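Local coordinates for protein CDP-4-keto-6-deoxy-D-glucose-3-dehydrase (Yersinia pseudotuberculosis, PDB 3BB8) that works as a CDP-4-keto-6-deoxy-D-glucose-3-dehydrase on an aspartate aminotransferase fold, binding pyridoxal 5'-phosphate, probably in lipopolysaccharide sugar biosynthesis, at residues A[48-53]-A[294-300]; A[64-68]-A[79-83]; A[353-359]-A[403-409]; A[368-372]-A[424-428]. The protein carries 1 engineered substitution. All blocks are in the same frame, centred on the assembly; numbering follows the deposited sequence.

Interaction 1 (A[48-53]-A[294-300]); sequences LMVEAS and MQAACGL
Ala-297 presses its methyl against the main chain of Leu-48 and the side chain of Ala-52, where two nearly antiparallel helices of this aspartate aminotransferase fold come together. Segments 48-53 and 294-300 run at 154° with their axes 7.9 Å apart, a separation that the alanines at the seam permit. Here packing is tight: Ala-297 CB lies 3.7 Å from Leu-48 O and 4.0 Å from Ala-52 CB, and Ala-52 CB rests 3.9 Å from Met-294 CA. Between Leu-48 and Leu-300, both partly exposed, packing is looser. They meet at about a right angle, Leu-48 CD1 4.2 Å from Leu-300 CB, and Leu-300 also leans on Ala-66 of helix 62-75. The flank carrying Met-49 is buried, for Met-49 and Ser-53 pack on Ser-53 and Met-49 of the second subunit. Met-49 holds CG anti to its own carbonyl carbon (chi1 -71°), and the thioether reaches across, SD to Cys-298 CB 3.9 Å. No hydrogen bond joins the helices. Met-49 O accepts the backbone N-H of Ser-53 on one face of its plane; from the opposite face comes the hydroxyl, Ser-53 OG donating to Met-49 O at 2.6 Å.

Interaction 2 (A[64-68]-A[79-83]); sequences NDAFE and YVLTT
Val-80 meets Glu-68 where helix 62-75 lies against strand 79-83, to which the chain turns back after it, in the large mixed sheet of this aspartate aminotransferase fold. The strand hydrogen-bonds along its backbone to strand 228-232, and its alternate residues face the helix. Val-80 is the first to do so: its CB packs 3.5 Å from Glu-68 O, while its own carbonyl runs alongside the glutamate side chain, Val-80 O lying 3.3 Å from Glu-68 CD. That oxygen and the carboxylate are both acceptors and make no bond, a nearness that the N-H of Thr-82 and, more weakly, Arg-245 would be expected to offset. Leu-81 points its side chain the other way, yet its CA is 3.4 Å from Glu-68 OE2. Thr-82 carries most of the polar contact. Glu-68, extended beyond CG (chi2 -179°), sets OE2 to receive Thr-82 N on its anti lone pair, at 3.0 Å and 152°; Arg-245 adds a long, weak ion pair with OE2 and hydrogen-bonds Thr-82 O. Beyond the strand the chain enters helix 86-96, whose Gly-86 and Ser-87 bind pyridoxal 5'-phosphate. The hydroxyl of Thr-82 donates to Asn-64 OD1 at 2.7 Å, although the position of OG1 is less certain. Its methyl leans obliquely on the Phe-67 ring, Thr-82 CG2 to Phe-67 CD1 being 3.7 Å.

Interaction 3 (A[353-359]-A[403-409]); sequences EDSGVSR and RIMNQTF
Arg-359 lays its guanidinium beneath the carbonyl of Asn-406, whose O stands 3.0 Å above the plane of Arg-359 and over its centre, without a proper hydrogen bond. The edge of the group does the bonding. Both terminal nitrogens grip one acceptor end-on, Arg-359 NH1 at 2.8 Å and NH2 at 2.7 Å from Met-405 O, but NH1 comes from above that carbonyl's plane and NH2 from close to it. Arg-359 NH1 also reaches Thr-408 O at 2.8 Å, in the Thr-408 carbonyl plane and on a lone pair. A bend at chi3 (59°) turns the otherwise extended side chain into this cluster of carbonyls, which belongs to the C-terminal end of helix 399-407 and the start of strand 408-411, an outer strand of a small antiparallel sheet. A cation there would be expected to suit the negative end of the helix dipole; Tyr-276 of the second subunit also packs on Arg-359. Nearer the surface, Glu-353 and Arg-403 form a salt bridge with planes only 4° apart: Arg-403 NE donates to the syn lone pair of Glu-353 OE2 at 3.0 Å, and NH2 more weakly to OE1 at 3.3 Å. Arg-403 NH2 has a second carboxylate partner in Glu-332. The Gln-407 amide stacks on the Glu-353 carboxylate, planes 7° apart, with Gln-407 OE1 lying 3.9 Å from Glu-353 CG. Ser-355 and Val-357 help line a benzamidine site.

Interaction 4 (A[368-372]-A[424-428]); sequences EAKVG and YVVSK
Tyr-424 donates its phenol hydrogen to Ala-369 O, with OH and O 2.7 Å apart. The bond lies in the carbonyl plane on a lone pair, at a C=O...donor angle of 130°, and the accepting oxygen sits at the ring edge. With CG anti to its backbone N (chi1 171°), the tyrosine extends from helix 419-432 to the turn that follows helix 359-368. Beside this bond the contact is apolar. Val-371 puts CG2 3.8 Å from Val-425 CG2 and 4.0 Å from Tyr-424 CE2, meeting the ring obliquely. Nearby, the aliphatic part of Lys-428 passes alongside Ala-369, whose CB is 3.7 Å from Lys-428 CE. The same lysine covers one face of the tyrosine, its CG 3.9 Å above the ring plane of Tyr-424 and offset toward the rim.

In the next shell, a Schellman motif ends helix 359-368: Lys-370 takes a positive phi (77°), and the reversal presents Ala-369 and Val-371 to the second helix. Backbone hydrogen bonds between Val-34 and both Lys-370 and Gly-372 tie the turn to an early loop of the chain, on which Val-425 also packs. Lys-428 NZ is held by a salt bridge to Glu-431, which draws the ammonium toward its own helix. Across the joint itself, then, a neutral, directional bond helps orient the phenol, methyl and methylene contacts fill in around it, and the lysine charge is balanced elsewhere.

How the interactions relate
Interactions 1 and 2 belong to one buried region: helices 43-55 and 62-75 follow each other in the chain, and Phe-67 and Asn-64 pack directly on Gly-299 and Ala-296. Their chemistry nevertheless differs, the helix pair at the subunit interface being apolar and the helix-strand pair largely polar. Interactions 3 and 4 touch neither of these, and their own centres are about 18 Å apart. Their segments alternate along the chain, and each has one segment at an end of helix 359-368. Interaction 3, partly buried and touched by the second subunit, relies on charge; interaction 4 is buried and rests on one neutral bond with apolar packing.

Interaction 1 (A[48-53]-A[294-300])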
loop_
_atom_site.group_PDB
_atom_site.type_symbol
_atom_site.label_atom_id
_atom_site.label_comp_id
_atom_site.label_asym_id
_atom_site.label_seq_id
_atom_site.Cartn_x
_atom_site.Cartn_y
_atom_site.Cartn_z
ATOM N N LEU A 48 6.939 -9.759 19.755
ATOM C CA LEU A 48 5.750 -8.969 19.473
ATOM C C LEU A 48 5.024 -9.460 18.220
ATOM O O LEU A 48 3.802 -9.602 18.232
ATOM C CB LEU A 48 6.101 -7.484 19.336
ATOM C CG LEU A 48 6.728 -6.842 20.575
ATOM C CD1 LEU A 48 6.566 -5.328 20.507
ATOM C CD2 LEU A 48 6.052 -7.371 21.835
ATOM N N MET A 49 5.755 -9.735 17.144
ATOM C CA MET A 49 5.091 -10.213 15.938
ATOM C C MET A 49 4.293 -11.475 16.244
ATOM O O MET A 49 3.248 -11.724 15.639
ATOM C CB MET A 49 6.101 -10.485 14.824
ATOM C CG MET A 49 6.704 -9.222 14.248
ATOM S SD MET A 49 7.547 -9.546 12.703
ATOM C CE MET A 49 9.071 -10.301 13.320
ATOM N N VAL A 50 4.788 -12.271 17.184
ATOM C CA VAL A 50 4.089 -13.487 17.569
ATOM C C VAL A 50 2.842 -13.095 18.352
ATOM O O VAL A 50 1.774 -13.677 18.158
ATOM C CB VAL A 50 4.988 -14.414 18.420
ATOM C CG1 VAL A 50 4.149 -15.469 19.127
ATOM C CG2 VAL A 50 5.995 -15.109 17.511
ATOM N N GLU A 51 2.976 -12.100 19.224
ATOM C CA GLU A 51 1.835 -11.636 20.002
ATOM C C GLU A 51 0.723 -11.202 19.063
ATOM O O GLU A 51 -0.419 -11.654 19.190
ATOM C CB GLU A 51 2.224 -10.467 20.902
ATOM C CG GLU A 51 2.844 -10.900 22.209
ATOM C CD GLU A 51 2.283 -10.131 23.391
ATOM O OE1 GLU A 51 2.593 -8.922 23.528
ATOM O OE2 GLU A 51 1.518 -10.738 24.174
ATOM N N ALA A 52 1.067 -10.330 18.117
ATOM C CA ALA A 52 0.109 -9.834 17.140
ATOM C C ALA A 52 -0.488 -10.998 16.352
ATOM O O ALA A 52 -1.685 -11.026 16.082
ATOM C CB ALA A 52 0.790 -8.850 16.199
ATOM N N SER A 53 0.346 -11.963 15.987
ATOM C CA SER A 53 -0.136 -13.113 15.235
ATOM C C SER A 53 -1.182 -13.857 16.057
ATOM O O SER A 53 -2.218 -14.272 15.539
ATOM C CB SER A 53 1.016 -14.067 14.900
ATOM O OG SER A 53 2.005 -13.433 14.106
ATOM N N MET A 294 0.623 -6.854 12.642
ATOM C CA MET A 294 1.849 -7.652 12.641
ATOM C C MET A 294 3.024 -6.720 12.356
ATOM O O MET A 294 4.018 -6.695 13.090
ATOM C CB MET A 294 1.805 -8.735 11.567
ATOM C CG MET A 294 0.834 -9.855 11.847
ATOM S SD MET A 294 -0.905 -9.484 11.478
ATOM C CE MET A 294 -0.936 -9.779 9.710
ATOM N N GLN A 295 2.896 -5.956 11.277
ATOM C CA GLN A 295 3.918 -4.995 10.904
ATOM C C GLN A 295 4.058 -3.987 12.037
ATOM O O GLN A 295 5.168 -3.641 12.442
ATOM C CB GLN A 295 3.519 -4.273 9.607
ATOM C CG GLN A 295 3.600 -5.136 8.355
ATOM C CD GLN A 295 2.650 -4.675 7.248
ATOM O OE1 GLN A 295 1.482 -5.071 7.204
ATOM N NE2 GLN A 295 3.147 -3.831 6.357
ATOM N N ALA A 296 2.930 -3.509 12.547
ATOM C CA ALA A 296 2.957 -2.541 13.642
ATOM C C ALA A 296 3.796 -3.053 14.820
ATOM O O ALA A 296 4.546 -2.295 15.431
ATOM C CB ALA A 296 1.533 -2.243 14.114
ATOM N N ALA A 297 3.663 -4.340 15.126
ATOM C CA ALA A 297 4.392 -4.958 16.230
ATOM C C ALA A 297 5.899 -4.844 16.033
ATOM O O ALA A 297 6.615 -4.335 16.907
ATOM C CB ALA A 297 3.996 -6.433 16.354
ATOM N N CYS A 298 6.371 -5.323 14.883
ATOM C CA CYS A 298 7.788 -5.283 14.560
ATOM C C CYS A 298 8.287 -3.863 14.750
ATOM O O CYS A 298 9.306 -3.636 15.390
ATOM C CB CYS A 298 8.013 -5.740 13.117
ATOM S SG CYS A 298 9.742 -6.048 12.667
ATOM N N GLY A 299 7.549 -2.905 14.211
ATOM C CA GLY A 299 7.941 -1.517 14.345
ATOM C C GLY A 299 8.005 -1.049 15.786
ATOM O O GLY A 299 8.900 -0.292 16.156
ATOM N N LEU A 300 7.059 -1.497 16.612
ATOM C CA LEU A 300 7.035 -1.086 18.020
ATOM C C LEU A 300 8.307 -1.532 18.735
ATOM O O LEU A 300 8.943 -0.734 19.418
ATOM C CB LEU A 300 5.801 -1.649 18.732
ATOM C CG LEU A 300 5.604 -1.170 20.176
ATOM C CD1 LEU A 300 5.505 0.348 20.231
ATOM C CD2 LEU A 300 4.351 -1.804 20.737
#

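Interaction 2 (A[64-68]-A[79-83])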
loop_
_atom_site.group_PDB
_atom_site.type_symbol
_atom_site.label_atom_id
_atom_site.label_comp_id
_atom_site.label_asym_id
_atom_site.label_seq_id
_atom_site.Cartn_x
_atom_site.Cartn_y
_atom_site.Cartn_z
ATOM N N ASN A 64 -0.582 -1.136 16.525
ATOM C CA ASN A 64 -0.515 0.044 15.677
ATOM C C ASN A 64 -0.761 1.301 16.493
ATOM O O ASN A 64 -0.163 2.343 16.221
ATOM C CB ASN A 64 -1.529 -0.026 14.535
ATOM C CG ASN A 64 -1.365 1.124 13.542
ATOM O OD1 ASN A 64 -0.371 1.191 12.815
ATOM N ND2 ASN A 64 -2.334 2.043 13.521
ATOM N N ASP A 65 -1.643 1.208 17.489
ATOM C CA ASP A 65 -1.939 2.360 18.346
ATOM C C ASP A 65 -0.699 2.712 19.147
ATOM O O ASP A 65 -0.319 3.880 19.245
ATOM C CB ASP A 65 -3.080 2.061 19.328
ATOM C CG ASP A 65 -4.417 1.894 18.642
ATOM O OD1 ASP A 65 -4.677 2.617 17.653
ATOM O OD2 ASP A 65 -5.216 1.048 19.104
ATOM N N ALA A 66 -0.080 1.691 19.728
ATOM C CA ALA A 66 1.131 1.875 20.524
ATOM C C ALA A 66 2.257 2.474 19.674
ATOM O O ALA A 66 2.948 3.402 20.102
ATOM C CB ALA A 66 1.573 0.534 21.118
ATOM N N PHE A 67 2.427 1.946 18.463
ATOM C CA PHE A 67 3.469 2.432 17.570
ATOM C C PHE A 67 3.279 3.887 17.183
ATOM O O PHE A 67 4.204 4.686 17.303
ATOM C CB PHE A 67 3.552 1.577 16.295
ATOM C CG PHE A 67 4.607 2.049 15.326
ATOM C CD1 PHE A 67 4.309 3.015 14.364
ATOM C CD2 PHE A 67 5.924 1.605 15.441
ATOM C CE1 PHE A 67 5.304 3.538 13.536
ATOM C CE2 PHE A 67 6.927 2.124 14.616
ATOM C CZ PHE A 67 6.614 3.094 13.664
ATOM N N GLU A 68 2.080 4.238 16.727
ATOM C CA GLU A 68 1.831 5.614 16.308
ATOM C C GLU A 68 2.036 6.566 17.466
ATOM O O GLU A 68 2.466 7.713 17.281
ATOM C CB GLU A 68 0.416 5.769 15.744
ATOM C CG GLU A 68 0.155 4.927 14.498
ATOM C CD GLU A 68 -1.245 5.122 13.931
ATOM O OE1 GLU A 68 -2.206 5.241 14.726
ATOM O OE2 GLU A 68 -1.387 5.142 12.690
ATOM N N TYR A 79 0.211 13.967 15.697
ATOM C CA TYR A 79 -0.402 13.057 14.738
ATOM C C TYR A 79 0.547 12.225 13.883
ATOM O O TYR A 79 1.388 12.750 13.151
ATOM C CB TYR A 79 -1.338 13.853 13.843
ATOM C CG TYR A 79 -2.261 14.733 14.642
ATOM C CD1 TYR A 79 -3.165 14.178 15.549
ATOM C CD2 TYR A 79 -2.208 16.123 14.526
ATOM C CE1 TYR A 79 -3.996 14.983 16.328
ATOM C CE2 TYR A 79 -3.037 16.941 15.299
ATOM C CZ TYR A 79 -3.928 16.363 16.199
ATOM O OH TYR A 79 -4.743 17.159 16.974
ATOM N N VAL A 80 0.387 10.911 13.985
ATOM C CA VAL A 80 1.194 9.962 13.238
ATOM C C VAL A 80 0.273 8.895 12.655
ATOM O O VAL A 80 -0.474 8.250 13.379
ATOM C CB VAL A 80 2.241 9.279 14.149
ATOM C CG1 VAL A 80 2.905 8.113 13.412
ATOM C CG2 VAL A 80 3.290 10.301 14.596
ATOM N N LEU A 81 0.330 8.722 11.339
ATOM C CA LEU A 81 -0.491 7.732 10.653
ATOM C C LEU A 81 0.402 6.716 9.945
ATOM O O LEU A 81 1.287 7.101 9.177
ATOM C CB LEU A 81 -1.375 8.418 9.611
ATOM C CG LEU A 81 -2.500 9.332 10.085
ATOM C CD1 LEU A 81 -3.108 10.049 8.885
ATOM C CD2 LEU A 81 -3.555 8.500 10.814
ATOM N N THR A 82 0.175 5.428 10.190
ATOM C CA THR A 82 0.974 4.429 9.515
ATOM C C THR A 82 0.404 4.142 8.135
ATOM O O THR A 82 -0.790 4.343 7.885
ATOM C CB THR A 82 1.055 3.109 10.303
ATOM O OG1 THR A 82 -0.266 2.611 10.561
ATOM C CG2 THR A 82 1.807 3.325 11.615
ATOM N N THR A 83 1.268 3.681 7.237
ATOM C CA THR A 83 0.856 3.350 5.878
ATOM C C THR A 83 1.745 2.222 5.334
ATOM O O THR A 83 2.659 1.779 6.022
ATOM C CB THR A 83 0.891 4.607 4.982
ATOM O OG1 THR A 83 0.414 4.273 3.677
ATOM C CG2 THR A 83 2.286 5.180 4.907
#

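Interaction 3 (A[353-359]-A[403-409])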
loop_
_atom_site.group_PDB
_atom_site.type_symbol
_atom_site.label_atom_id
_atom_site.label_comp_id
_atom_site.label_asym_id
_atom_site.label_seq_id
_atom_site.Cartn_x
_atom_site.Cartn_y
_atom_site.Cartn_z
ATOM N N GLU A 353 37.015 12.953 -10.626
ATOM C CA GLU A 353 37.118 12.624 -12.042
ATOM C C GLU A 353 38.570 12.416 -12.457
ATOM O O GLU A 353 38.882 11.511 -13.231
ATOM C CB GLU A 353 36.479 13.722 -12.895
ATOM C CG GLU A 353 34.964 13.788 -12.792
ATOM C CD GLU A 353 34.495 14.650 -11.637
ATOM O OE1 GLU A 353 35.272 14.834 -10.676
ATOM O OE2 GLU A 353 33.350 15.145 -11.689
ATOM N N ASP A 354 39.455 13.260 -11.936
ATOM C CA ASP A 354 40.856 13.247 -12.339
ATOM C C ASP A 354 41.641 12.188 -11.573
ATOM O O ASP A 354 42.871 12.220 -11.534
ATOM C CB ASP A 354 41.488 14.625 -12.128
ATOM C CG ASP A 354 41.601 14.996 -10.663
ATOM O OD1 ASP A 354 41.730 14.079 -9.825
ATOM O OD2 ASP A 354 41.561 16.204 -10.349
ATOM N N SER A 355 40.922 11.251 -10.964
ATOM C CA SER A 355 41.548 10.188 -10.192
ATOM C C SER A 355 42.177 9.144 -11.104
ATOM O O SER A 355 42.982 8.332 -10.653
ATOM C CB SER A 355 40.525 9.506 -9.286
ATOM O OG SER A 355 39.604 8.750 -10.051
ATOM N N GLY A 356 41.795 9.149 -12.376
ATOM C CA GLY A 356 42.352 8.186 -13.308
ATOM C C GLY A 356 41.599 6.870 -13.426
ATOM O O GLY A 356 41.996 5.996 -14.204
ATOM N N VAL A 357 40.532 6.706 -12.650
ATOM C CA VAL A 357 39.727 5.485 -12.723
ATOM C C VAL A 357 38.235 5.805 -12.737
ATOM O O VAL A 357 37.839 6.955 -12.579
ATOM C CB VAL A 357 40.007 4.537 -11.546
ATOM C CG1 VAL A 357 41.396 3.962 -11.676
ATOM C CG2 VAL A 357 39.834 5.273 -10.232
ATOM N N SER A 358 37.414 4.781 -12.923
ATOM C CA SER A 358 35.966 4.960 -12.967
ATOM C C SER A 358 35.250 4.403 -11.750
ATOM O O SER A 358 35.728 3.464 -11.117
ATOM C CB SER A 358 35.386 4.292 -14.217
ATOM O OG SER A 358 35.371 5.196 -15.306
ATOM N N ARG A 359 34.097 4.990 -11.434
ATOM C CA ARG A 359 33.285 4.531 -10.316
ATOM C C ARG A 359 33.069 3.040 -10.548
ATOM O O ARG A 359 33.097 2.243 -9.611
ATOM C CB ARG A 359 31.943 5.274 -10.298
ATOM C CG ARG A 359 31.050 4.970 -9.096
ATOM C CD ARG A 359 29.798 5.858 -9.096
ATOM N NE ARG A 359 29.000 5.669 -10.309
ATOM C CZ ARG A 359 27.911 6.364 -10.614
ATOM N NH1 ARG A 359 27.466 7.305 -9.796
ATOM N NH2 ARG A 359 27.273 6.126 -11.751
ATOM N N ARG A 403 26.864 15.163 -11.765
ATOM C CA ARG A 403 28.110 14.679 -11.192
ATOM C C ARG A 403 27.800 13.529 -10.238
ATOM O O ARG A 403 28.541 12.544 -10.172
ATOM C CB ARG A 403 28.832 15.804 -10.444
ATOM C CG ARG A 403 30.314 15.539 -10.273
ATOM C CD ARG A 403 30.964 16.520 -9.327
ATOM N NE ARG A 403 32.348 16.145 -9.055
ATOM C CZ ARG A 403 33.002 16.464 -7.943
ATOM N NH1 ARG A 403 32.399 17.170 -6.991
ATOM N NH2 ARG A 403 34.262 16.077 -7.786
ATOM N N ILE A 404 26.691 13.648 -9.511
ATOM C CA ILE A 404 26.307 12.611 -8.564
ATOM C C ILE A 404 25.918 11.357 -9.315
ATOM O O ILE A 404 26.280 10.248 -8.929
ATOM C CB ILE A 404 25.121 13.070 -7.672
ATOM C CG1 ILE A 404 25.580 14.210 -6.753
ATOM C CG2 ILE A 404 24.602 11.903 -6.848
ATOM C CD1 ILE A 404 24.497 14.749 -5.847
ATOM N N MET A 405 25.185 11.541 -10.406
ATOM C CA MET A 405 24.744 10.418 -11.219
ATOM C C MET A 405 25.942 9.644 -11.745
ATOM O O MET A 405 25.913 8.417 -11.815
ATOM C CB MET A 405 23.899 10.913 -12.395
ATOM C CG MET A 405 23.462 9.807 -13.351
ATOM S SD MET A 405 22.730 10.466 -14.860
ATOM C CE MET A 405 24.137 11.354 -15.523
ATOM N N ASN A 406 27.000 10.367 -12.102
ATOM C CA ASN A 406 28.203 9.740 -12.648
ATOM C C ASN A 406 29.303 9.364 -11.674
ATOM O O ASN A 406 29.939 8.326 -11.834
ATOM C CB ASN A 406 28.852 10.646 -13.697
ATOM C CG ASN A 406 28.010 10.809 -14.929
ATOM O OD1 ASN A 406 27.705 9.831 -15.613
ATOM N ND2 ASN A 406 27.624 12.051 -15.225
ATOM N N GLN A 407 29.528 10.200 -10.668
ATOM C CA GLN A 407 30.641 9.971 -9.748
ATOM C C GLN A 407 30.366 9.635 -8.287
ATOM O O GLN A 407 31.301 9.327 -7.542
ATOM C CB GLN A 407 31.552 11.198 -9.797
ATOM C CG GLN A 407 31.993 11.585 -11.203
ATOM C CD GLN A 407 32.991 10.606 -11.772
ATOM O OE1 GLN A 407 34.061 10.396 -11.197
ATOM N NE2 GLN A 407 32.656 9.998 -12.898
ATOM N N THR A 408 29.107 9.680 -7.864
ATOM C CA THR A 408 28.798 9.411 -6.462
ATOM C C THR A 408 28.284 8.013 -6.160
ATOM O O THR A 408 27.758 7.322 -7.022
ATOM C CB THR A 408 27.777 10.444 -5.938
ATOM O OG1 THR A 408 28.264 11.760 -6.215
ATOM C CG2 THR A 408 27.561 10.299 -4.436
ATOM N N PHE A 409 28.462 7.598 -4.914
ATOM C CA PHE A 409 27.998 6.304 -4.452
ATOM C C PHE A 409 28.099 6.339 -2.926
ATOM O O PHE A 409 28.735 7.233 -2.374
ATOM C CB PHE A 409 28.863 5.186 -5.047
ATOM C CG PHE A 409 30.243 5.084 -4.449
ATOM C CD1 PHE A 409 30.495 4.213 -3.389
ATOM C CD2 PHE A 409 31.286 5.855 -4.944
ATOM C CE1 PHE A 409 31.774 4.114 -2.831
ATOM C CE2 PHE A 409 32.566 5.766 -4.394
ATOM C CZ PHE A 409 32.807 4.893 -3.335
#

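Interaction 4 (A[368-372]-A[424-428])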
loop_
_atom_site.group_PDB
_atom_site.type_symbol
_atom_site.label_atom_id
_atom_site.label_comp_id
_atom_site.label_asym_id
_atom_site.label_seq_id
_atom_site.Cartn_x
_atom_site.Cartn_y
_atom_site.Cartn_z
ATOM N N GLU A 368 34.106 -7.144 -5.159
ATOM C CA GLU A 368 34.902 -8.357 -5.017
ATOM C C GLU A 368 35.393 -8.494 -3.581
ATOM O O GLU A 368 35.458 -9.598 -3.041
ATOM C CB GLU A 368 36.085 -8.319 -5.987
ATOM C CG GLU A 368 35.667 -8.026 -7.429
ATOM C CD GLU A 368 36.833 -8.026 -8.410
ATOM O OE1 GLU A 368 37.853 -7.348 -8.140
ATOM O OE2 GLU A 368 36.720 -8.698 -9.462
ATOM N N ALA A 369 35.720 -7.363 -2.967
ATOM C CA ALA A 369 36.206 -7.327 -1.591
ATOM C C ALA A 369 35.097 -7.517 -0.554
ATOM O O ALA A 369 35.361 -7.476 0.648
ATOM C CB ALA A 369 36.877 -5.980 -1.319
ATOM N N LYS A 370 33.865 -7.707 -1.023
ATOM C CA LYS A 370 32.700 -7.901 -0.150
ATOM C C LYS A 370 32.190 -6.613 0.491
ATOM O O LYS A 370 31.475 -6.650 1.487
ATOM C CB LYS A 370 33.035 -8.908 0.955
ATOM C CG LYS A 370 33.506 -10.268 0.479
ATOM C CD LYS A 370 32.357 -11.135 0.027
ATOM C CE LYS A 370 32.818 -12.575 -0.149
ATOM N NZ LYS A 370 31.713 -13.486 -0.572
ATOM N N VAL A 371 32.578 -5.474 -0.069
ATOM C CA VAL A 371 32.140 -4.184 0.446
ATOM C C VAL A 371 31.014 -3.686 -0.442
ATOM O O VAL A 371 31.251 -3.268 -1.583
ATOM C CB VAL A 371 33.276 -3.153 0.415
ATOM C CG1 VAL A 371 32.742 -1.774 0.819
ATOM C CG2 VAL A 371 34.389 -3.589 1.344
ATOM N N GLY A 372 29.791 -3.733 0.078
ATOM C CA GLY A 372 28.648 -3.299 -0.699
ATOM C C GLY A 372 28.608 -1.806 -0.950
ATOM O O GLY A 372 29.010 -1.009 -0.101
ATOM N N TYR A 424 38.116 -2.824 7.955
ATOM C CA TYR A 424 38.349 -3.656 6.786
ATOM C C TYR A 424 38.045 -2.874 5.513
ATOM O O TYR A 424 38.789 -2.954 4.535
ATOM C CB TYR A 424 37.476 -4.908 6.826
ATOM C CG TYR A 424 37.520 -5.691 5.533
ATOM C CD1 TYR A 424 38.645 -6.437 5.183
ATOM C CD2 TYR A 424 36.459 -5.639 4.631
ATOM C CE1 TYR A 424 38.712 -7.112 3.965
ATOM C CE2 TYR A 424 36.517 -6.308 3.411
ATOM C CZ TYR A 424 37.645 -7.041 3.086
ATOM O OH TYR A 424 37.705 -7.705 1.888
ATOM N N VAL A 425 36.942 -2.130 5.527
ATOM C CA VAL A 425 36.555 -1.333 4.375
ATOM C C VAL A 425 37.647 -0.314 4.076
ATOM O O VAL A 425 38.070 -0.165 2.928
ATOM C CB VAL A 425 35.213 -0.596 4.627
ATOM C CG1 VAL A 425 35.001 0.505 3.599
ATOM C CG2 VAL A 425 34.070 -1.591 4.568
ATOM N N VAL A 426 38.094 0.384 5.113
ATOM C CA VAL A 426 39.136 1.391 4.970
ATOM C C VAL A 426 40.417 0.823 4.351
ATOM O O VAL A 426 41.054 1.479 3.530
ATOM C CB VAL A 426 39.479 2.039 6.340
ATOM C CG1 VAL A 426 40.782 2.816 6.249
ATOM C CG2 VAL A 426 38.370 2.983 6.755
ATOM N N SER A 427 40.794 -0.391 4.736
ATOM C CA SER A 427 42.008 -0.990 4.198
ATOM C C SER A 427 41.832 -1.256 2.707
ATOM O O SER A 427 42.796 -1.204 1.935
ATOM C CB SER A 427 42.349 -2.293 4.937
ATOM O OG SER A 427 41.530 -3.373 4.520
ATOM N N LYS A 428 40.597 -1.534 2.300
ATOM C CA LYS A 428 40.324 -1.794 0.895
ATOM C C LYS A 428 40.406 -0.512 0.073
ATOM O O LYS A 428 40.849 -0.535 -1.073
ATOM C CB LYS A 428 38.963 -2.467 0.732
ATOM C CG LYS A 428 38.999 -3.947 1.074
ATOM C CD LYS A 428 40.014 -4.648 0.198
ATOM C CE LYS A 428 40.124 -6.128 0.500
ATOM N NZ LYS A 428 41.145 -6.776 -0.386
#